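Local coordinates for microcin B17-processing protein McbD (Escherichia coli str. K-12 substr. MG1655, PDB 6GRH) that is needed to convert the inactive precursor of microcin B17, McbA, into the active antibiotic peptide, at residues Thr110-Asn115 against Phe339-Arg344; Asp159-Ser164 against Thr355-Pro360. The protein carries 1 engineered substitution. All blocks are in the same frame, centred on the assembly; numbering follows the deposited sequence.

Interaction 1. Residues Thr110-Asn115 against Phe339-Arg344; sequences TVRAFN and FVYYAR. With EDO (1,2-ethanediol), chain N.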
loop_
_atom_site.group_PDB
_atom_site.type_symbol
_atom_site.label_atom_id
_atom_site.label_comp_id
_atom_site.label_asym_id
_atom_site.label_seq_id
_atom_site.Cartn_x
_atom_site.Cartn_y
_atom_site.Cartn_z
ATOM N N THR E 110 30.054 -47.703 7.536
ATOM C CA THR E 110 30.041 -47.122 8.870
ATOM C C THR E 110 29.482 -45.700 8.895
ATOM O O THR E 110 29.547 -44.959 7.912
ATOM C CB THR E 110 31.468 -47.040 9.429
ATOM O OG1 THR E 110 32.294 -46.332 8.501
ATOM C CG2 THR E 110 32.043 -48.418 9.662
ATOM N N VAL E 111 28.915 -45.346 10.037
ATOM C CA VAL E 111 28.618 -43.966 10.389
ATOM C C VAL E 111 29.074 -43.699 11.807
ATOM O O VAL E 111 29.146 -44.618 12.634
ATOM C CB VAL E 111 27.118 -43.606 10.288
ATOM C CG1 VAL E 111 26.680 -43.633 8.839
ATOM C CG2 VAL E 111 26.242 -44.522 11.135
ATOM N N ARG E 112 29.326 -42.420 12.073
ATOM C CA ARG E 112 29.840 -41.954 13.349
ATOM C C ARG E 112 28.763 -42.116 14.438
ATOM O O ARG E 112 27.568 -42.009 14.157
ATOM C CB ARG E 112 30.333 -40.496 13.230
ATOM C CG ARG E 112 29.205 -39.465 13.131
ATOM C CD ARG E 112 29.707 -38.074 12.799
ATOM N NE ARG E 112 30.088 -37.923 11.408
ATOM C CZ ARG E 112 29.236 -37.800 10.388
ATOM N NH1 ARG E 112 27.909 -37.852 10.552
ATOM N NH2 ARG E 112 29.723 -37.661 9.163
ATOM N N ALA E 113 29.191 -42.408 15.662
ATOM C CA ALA E 113 28.283 -42.460 16.799
ATOM C C ALA E 113 29.042 -42.292 18.098
ATOM O O ALA E 113 30.277 -42.418 18.134
ATOM C CB ALA E 113 27.507 -43.769 16.799
ATOM N N PHE E 114 28.322 -42.019 19.170
ATOM C CA PHE E 114 28.903 -42.163 20.502
ATOM C C PHE E 114 27.963 -42.907 21.423
ATOM O O PHE E 114 26.751 -42.885 21.225
ATOM C CB PHE E 114 29.317 -40.801 21.086
ATOM C CG PHE E 114 28.196 -39.800 21.224
ATOM C CD1 PHE E 114 27.403 -39.765 22.385
ATOM C CD2 PHE E 114 27.976 -38.843 20.245
ATOM C CE1 PHE E 114 26.389 -38.820 22.529
ATOM C CE2 PHE E 114 26.962 -37.906 20.386
ATOM C CZ PHE E 114 26.177 -37.888 21.539
ATOM N N ASN E 115 28.530 -43.583 22.418
ATOM C CA ASN E 115 27.743 -44.295 23.419
ATOM C C ASN E 115 26.991 -43.271 24.277
ATOM O O ASN E 115 27.586 -42.332 24.812
ATOM C CB ASN E 115 28.662 -45.194 24.274
ATOM C CG ASN E 115 27.908 -45.979 25.348
ATOM O OD1 ASN E 115 27.510 -45.434 26.385
ATOM N ND2 ASN E 115 27.738 -47.272 25.117
ATOM N N PHE E 339 23.414 -46.091 21.495
ATOM C CA PHE E 339 24.320 -45.257 20.727
ATOM C C PHE E 339 23.563 -44.105 20.105
ATOM O O PHE E 339 22.368 -44.211 19.823
ATOM C CB PHE E 339 25.008 -46.102 19.637
ATOM C CG PHE E 339 25.659 -47.313 20.191
ATOM C CD1 PHE E 339 26.842 -47.196 20.899
ATOM C CD2 PHE E 339 25.024 -48.549 20.126
ATOM C CE1 PHE E 339 27.413 -48.302 21.500
ATOM C CE2 PHE E 339 25.597 -49.657 20.696
ATOM C CZ PHE E 339 26.797 -49.539 21.386
ATOM N N VAL E 340 24.278 -43.010 19.904
ATOM C CA VAL E 340 23.738 -41.847 19.268
ATOM C C VAL E 340 24.492 -41.651 17.961
ATOM O O VAL E 340 25.662 -41.261 17.972
ATOM C CB VAL E 340 23.926 -40.606 20.152
ATOM C CG1 VAL E 340 23.283 -39.403 19.504
ATOM C CG2 VAL E 340 23.373 -40.838 21.560
ATOM N N TYR E 341 23.817 -41.908 16.837
ATOM C CA TYR E 341 24.289 -41.423 15.557
ATOM C C TYR E 341 24.087 -39.936 15.542
ATOM O O TYR E 341 23.044 -39.435 16.013
ATOM C CB TYR E 341 23.507 -42.022 14.388
ATOM C CG TYR E 341 23.657 -41.228 13.124
ATOM C CD1 TYR E 341 24.789 -41.349 12.342
ATOM C CD2 TYR E 341 22.666 -40.350 12.717
ATOM C CE1 TYR E 341 24.934 -40.632 11.169
ATOM C CE2 TYR E 341 22.802 -39.584 11.560
ATOM C CZ TYR E 341 23.932 -39.729 10.780
ATOM O OH TYR E 341 24.063 -38.975 9.633
ATOM N N TYR E 342 25.046 -39.217 14.972
ATOM C CA TYR E 342 24.916 -37.758 14.881
ATOM C C TYR E 342 25.536 -37.233 13.610
ATOM O O TYR E 342 26.466 -37.837 13.047
ATOM C CB TYR E 342 25.514 -37.076 16.129
ATOM C CG TYR E 342 27.005 -37.165 16.192
ATOM C CD1 TYR E 342 27.624 -38.276 16.726
ATOM C CD2 TYR E 342 27.798 -36.150 15.664
ATOM C CE1 TYR E 342 29.009 -38.381 16.739
ATOM C CE2 TYR E 342 29.174 -36.237 15.674
ATOM C CZ TYR E 342 29.779 -37.350 16.184
ATOM O OH TYR E 342 31.161 -37.426 16.187
ATOM N N ALA E 343 24.961 -36.134 13.130
ATOM C CA ALA E 343 25.504 -35.352 12.023
ATOM C C ALA E 343 25.155 -33.884 12.315
ATOM O O ALA E 343 24.218 -33.581 13.093
ATOM C CB ALA E 343 24.911 -35.775 10.711
ATOM N N ARG E 344 25.955 -32.986 11.772
ATOM C CA ARG E 344 25.716 -31.565 11.939
ATOM C C ARG E 344 26.171 -30.760 10.735
ATOM O O ARG E 344 27.079 -31.159 9.993
ATOM C CB ARG E 344 26.298 -31.039 13.243
ATOM C CG ARG E 344 27.806 -30.863 13.285
ATOM C CD ARG E 344 28.546 -32.126 12.928
ATOM N NE ARG E 344 29.932 -32.119 13.381
ATOM C CZ ARG E 344 30.799 -33.112 13.170
ATOM N NH1 ARG E 344 30.441 -34.181 12.462
ATOM N NH2 ARG E 344 32.045 -33.029 13.662
HETATM C C1 EDO N . 33.314 -36.255 11.532
HETATM O O1 EDO N . 33.609 -34.914 11.126
HETATM C C2 EDO N . 33.250 -36.415 13.051
HETATM O O2 EDO N . 33.826 -35.298 13.737
HETATM O O HOH W 1 26.408 -38.713 8.271
HETATM O O HOH W 2 32.216 -39.783 17.199
#
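Val340 lies over one face of the Phe114 ring, with Val340 CB 3.9 Å from the ring centroid, at the apolar centre of an antiparallel beta ladder joining strands 108-115 and 339-347 of the YcaO domain. Phe114 CG stands between its own backbone N and carbonyl carbon (chi1 59°), which swings the ring across to the partner strand, side by side with Val340. Tyr342 crosses Phe114 at about a right angle: Phe114 CD2 is 3.6 Å from Tyr342 CD1 and the ring planes are inclined by 47°, an oblique aromatic pair. Leu28 of the McbB chain packs on Phe114, so this patch also belongs to the subunit interface. On the opposite face, with Ala113 and Phe339, Tyr341 CD1 meets Val111 CG2 at 3.7 Å.

The backbone is tied at the hydrogen-bonded pair Phe114-Val340, by Val340 N to Phe114 O at 2.8 Å and Phe114 N to Val340 O at 3.0 Å. At Arg112 this pattern is not continued; its carbonyl O is buried without a polar partner, and the side chain makes the next link instead. Arg112 CD rests over the Tyr342 ring, 3.7 Å from its centroid, in a CH-pi contact, and NH1 donates to Tyr342 O at 2.9 Å. That bond is nearly straight (164° at H) and lies in both the guanidinium and the carbonyl plane, on a lone pair. A water bridges Arg112 NH1 to Tyr341 OH, which also bonds to His63. Arg344 NH1 approaches one face of the Arg112 guanidinium despite the like charge; Arg344 is held by Thr31 O and Gln288 OE1 of the McbB chain. At the outer edge, Arg344 NH2 donates to O2 of an ethanediol, probably from the crystallisation liquor, at 2.9 Å.

Interaction 2. Residues Asp159-Ser164 against Thr355-Pro360; sequences DAIEGS and TKIVSP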
loop_
_atom_site.group_PDB
_atom_site.type_symbol
_atom_site.label_atom_id
_atom_site.label_comp_id
_atom_site.label_asym_id
_atom_site.label_seq_id
_atom_site.Cartn_x
_atom_site.Cartn_y
_atom_site.Cartn_z
ATOM N N ASP E 159 18.975 -30.801 22.564
ATOM C CA ASP E 159 17.587 -30.880 22.116
ATOM C C ASP E 159 17.358 -32.000 21.076
ATOM O O ASP E 159 16.324 -32.657 21.105
ATOM C CB ASP E 159 17.085 -29.535 21.589
ATOM C CG ASP E 159 16.950 -28.484 22.684
ATOM O OD1 ASP E 159 16.865 -28.813 23.882
ATOM O OD2 ASP E 159 16.946 -27.297 22.349
ATOM N N ALA E 160 18.318 -32.239 20.189
ATOM C CA ALA E 160 18.171 -33.334 19.211
ATOM C C ALA E 160 18.193 -34.678 19.954
ATOM O O ALA E 160 17.325 -35.527 19.715
ATOM C CB ALA E 160 19.244 -33.271 18.109
ATOM N N ILE E 161 19.150 -34.844 20.864
ATOM C CA ILE E 161 19.244 -36.073 21.676
ATOM C C ILE E 161 17.952 -36.295 22.490
ATOM O O ILE E 161 17.404 -37.403 22.495
ATOM C CB ILE E 161 20.482 -36.105 22.620
ATOM C CG1 ILE E 161 21.768 -36.180 21.801
ATOM C CG2 ILE E 161 20.437 -37.326 23.541
ATOM C CD1 ILE E 161 23.041 -35.898 22.575
ATOM N N GLU E 162 17.488 -35.249 23.168
ATOM C CA GLU E 162 16.184 -35.268 23.876
ATOM C C GLU E 162 15.025 -35.691 22.962
ATOM O O GLU E 162 14.213 -36.534 23.343
ATOM C CB GLU E 162 15.908 -33.890 24.486
ATOM C CG GLU E 162 14.837 -33.844 25.556
ATOM C CD GLU E 162 14.913 -32.590 26.422
ATOM O OE1 GLU E 162 15.521 -31.578 25.993
ATOM O OE2 GLU E 162 14.353 -32.614 27.540
ATOM N N GLY E 163 14.969 -35.130 21.745
ATOM C CA GLY E 163 13.949 -35.503 20.775
ATOM C C GLY E 163 14.071 -36.967 20.350
ATOM O O GLY E 163 13.072 -37.670 20.227
ATOM N N SER E 164 15.303 -37.423 20.109
ATOM C CA SER E 164 15.552 -38.816 19.745
ATOM C C SER E 164 15.175 -39.763 20.898
ATOM O O SER E 164 14.535 -40.781 20.679
ATOM C CB SER E 164 17.003 -39.019 19.343
ATOM O OG SER E 164 17.198 -38.522 18.030
ATOM N N THR E 355 20.150 -36.566 14.704
ATOM C CA THR E 355 20.535 -37.648 15.603
ATOM C C THR E 355 19.606 -38.831 15.420
ATOM O O THR E 355 18.439 -38.656 15.066
ATOM C CB THR E 355 20.463 -37.245 17.095
ATOM O OG1 THR E 355 19.210 -36.614 17.347
ATOM C CG2 THR E 355 21.592 -36.308 17.473
ATOM N N LYS E 356 20.121 -40.025 15.717
ATOM C CA LYS E 356 19.287 -41.220 15.862
ATOM C C LYS E 356 19.837 -42.067 16.998
ATOM O O LYS E 356 21.036 -42.383 17.034
ATOM C CB LYS E 356 19.236 -42.044 14.574
ATOM C CG LYS E 356 18.287 -43.262 14.609
ATOM C CD LYS E 356 18.497 -44.108 13.367
ATOM C CE LYS E 356 17.709 -45.415 13.313
ATOM N NZ LYS E 356 16.280 -45.174 12.989
ATOM N N ILE E 357 18.955 -42.393 17.934
ATOM C CA ILE E 357 19.281 -43.274 19.019
ATOM C C ILE E 357 18.931 -44.688 18.607
ATOM O O ILE E 357 17.791 -44.954 18.222
ATOM C CB ILE E 357 18.613 -42.839 20.340
ATOM C CG1 ILE E 357 19.273 -41.532 20.776
ATOM C CG2 ILE E 357 18.800 -43.929 21.392
ATOM C CD1 ILE E 357 18.825 -40.962 22.083
ATOM N N VAL E 358 19.937 -45.560 18.715
ATOM C CA VAL E 358 19.931 -46.936 18.242
ATOM C C VAL E 358 20.453 -47.854 19.340
ATOM O O VAL E 358 21.496 -47.571 19.929
ATOM C CB VAL E 358 20.903 -47.138 17.050
ATOM C CG1 VAL E 358 20.933 -48.596 16.600
ATOM C CG2 VAL E 358 20.520 -46.248 15.886
ATOM N N SER E 359 19.750 -48.959 19.578
ATOM C CA SER E 359 20.250 -50.027 20.433
ATOM C C SER E 359 19.893 -51.427 19.907
ATOM O O SER E 359 18.713 -51.737 19.737
ATOM C CB SER E 359 19.731 -49.880 21.852
ATOM O OG SER E 359 20.265 -50.920 22.674
ATOM N N PRO E 360 20.910 -52.291 19.685
ATOM C CA PRO E 360 20.608 -53.708 19.352
ATOM C C PRO E 360 20.049 -54.534 20.511
ATOM O O PRO E 360 19.665 -55.680 20.291
ATOM C CB PRO E 360 21.966 -54.258 18.908
ATOM C CG PRO E 360 22.952 -53.452 19.703
ATOM C CD PRO E 360 22.365 -52.059 19.783
#
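Thr355 turns its hydroxyl into helix 157-180, where OG1 meets Ser164 OG at 2.9 Å and, more weakly, Ala160 O at 3.2 Å. The contact is a helix laid against the sheet: the axes of helix segment 159-164 and strand segment 355-358 run at 43° and come within 7.7 Å. Among the polar contacts, a chi1 of 48° faces the Thr355 hydroxyl to the helix. Ala160 O is already used inside the helix, by Ser164 N at 2.8 Å. Ser164 OG is bonded to Gly150 O as well, which links the helix to the neighbouring strand region. The apolar contacts flank this cluster. On one side Ala160 CB approaches Thr355 CG2 at 3.9 Å; further along the strand, Ile357 lies against the same turn, its CG1 3.7 Å from Ser164 CB and its CD1 4.2 Å from Ile161 CG2. Leu165 and Phe168 of the same helix also pack on Ile357. All six touching residues are buried, and the one Thr355 hydroxyl proton must choose between Ser164 OG and Ala160 O, so the polar link from helix to strand rests on few protons, beside the isoleucine packing.

Overall arrangement
Both contacts are buried and hold the same sheet, about 9 Å apart between centres, but at different places in it. Interaction 1 pairs strand to strand, its centre about 18 Å from that of the chain, and meets the McbB chain through several residues, polar ones among them. Interaction 2, its centre about 11 Å from that of the chain, sets helix 157-180 against the sheet through the hydroxyls of Thr355 and Ser164 and through isoleucines; of its residues Ile161 alone meets McbB. Strands 339-347 and 350-358 follow each other in the chain and are antiparallel neighbours: Tyr341 N to Lys356 O is 2.8 Å, a probable hydrogen bond. Phe114 and Ile161 also pack together, joining the aromatic cluster to the helix.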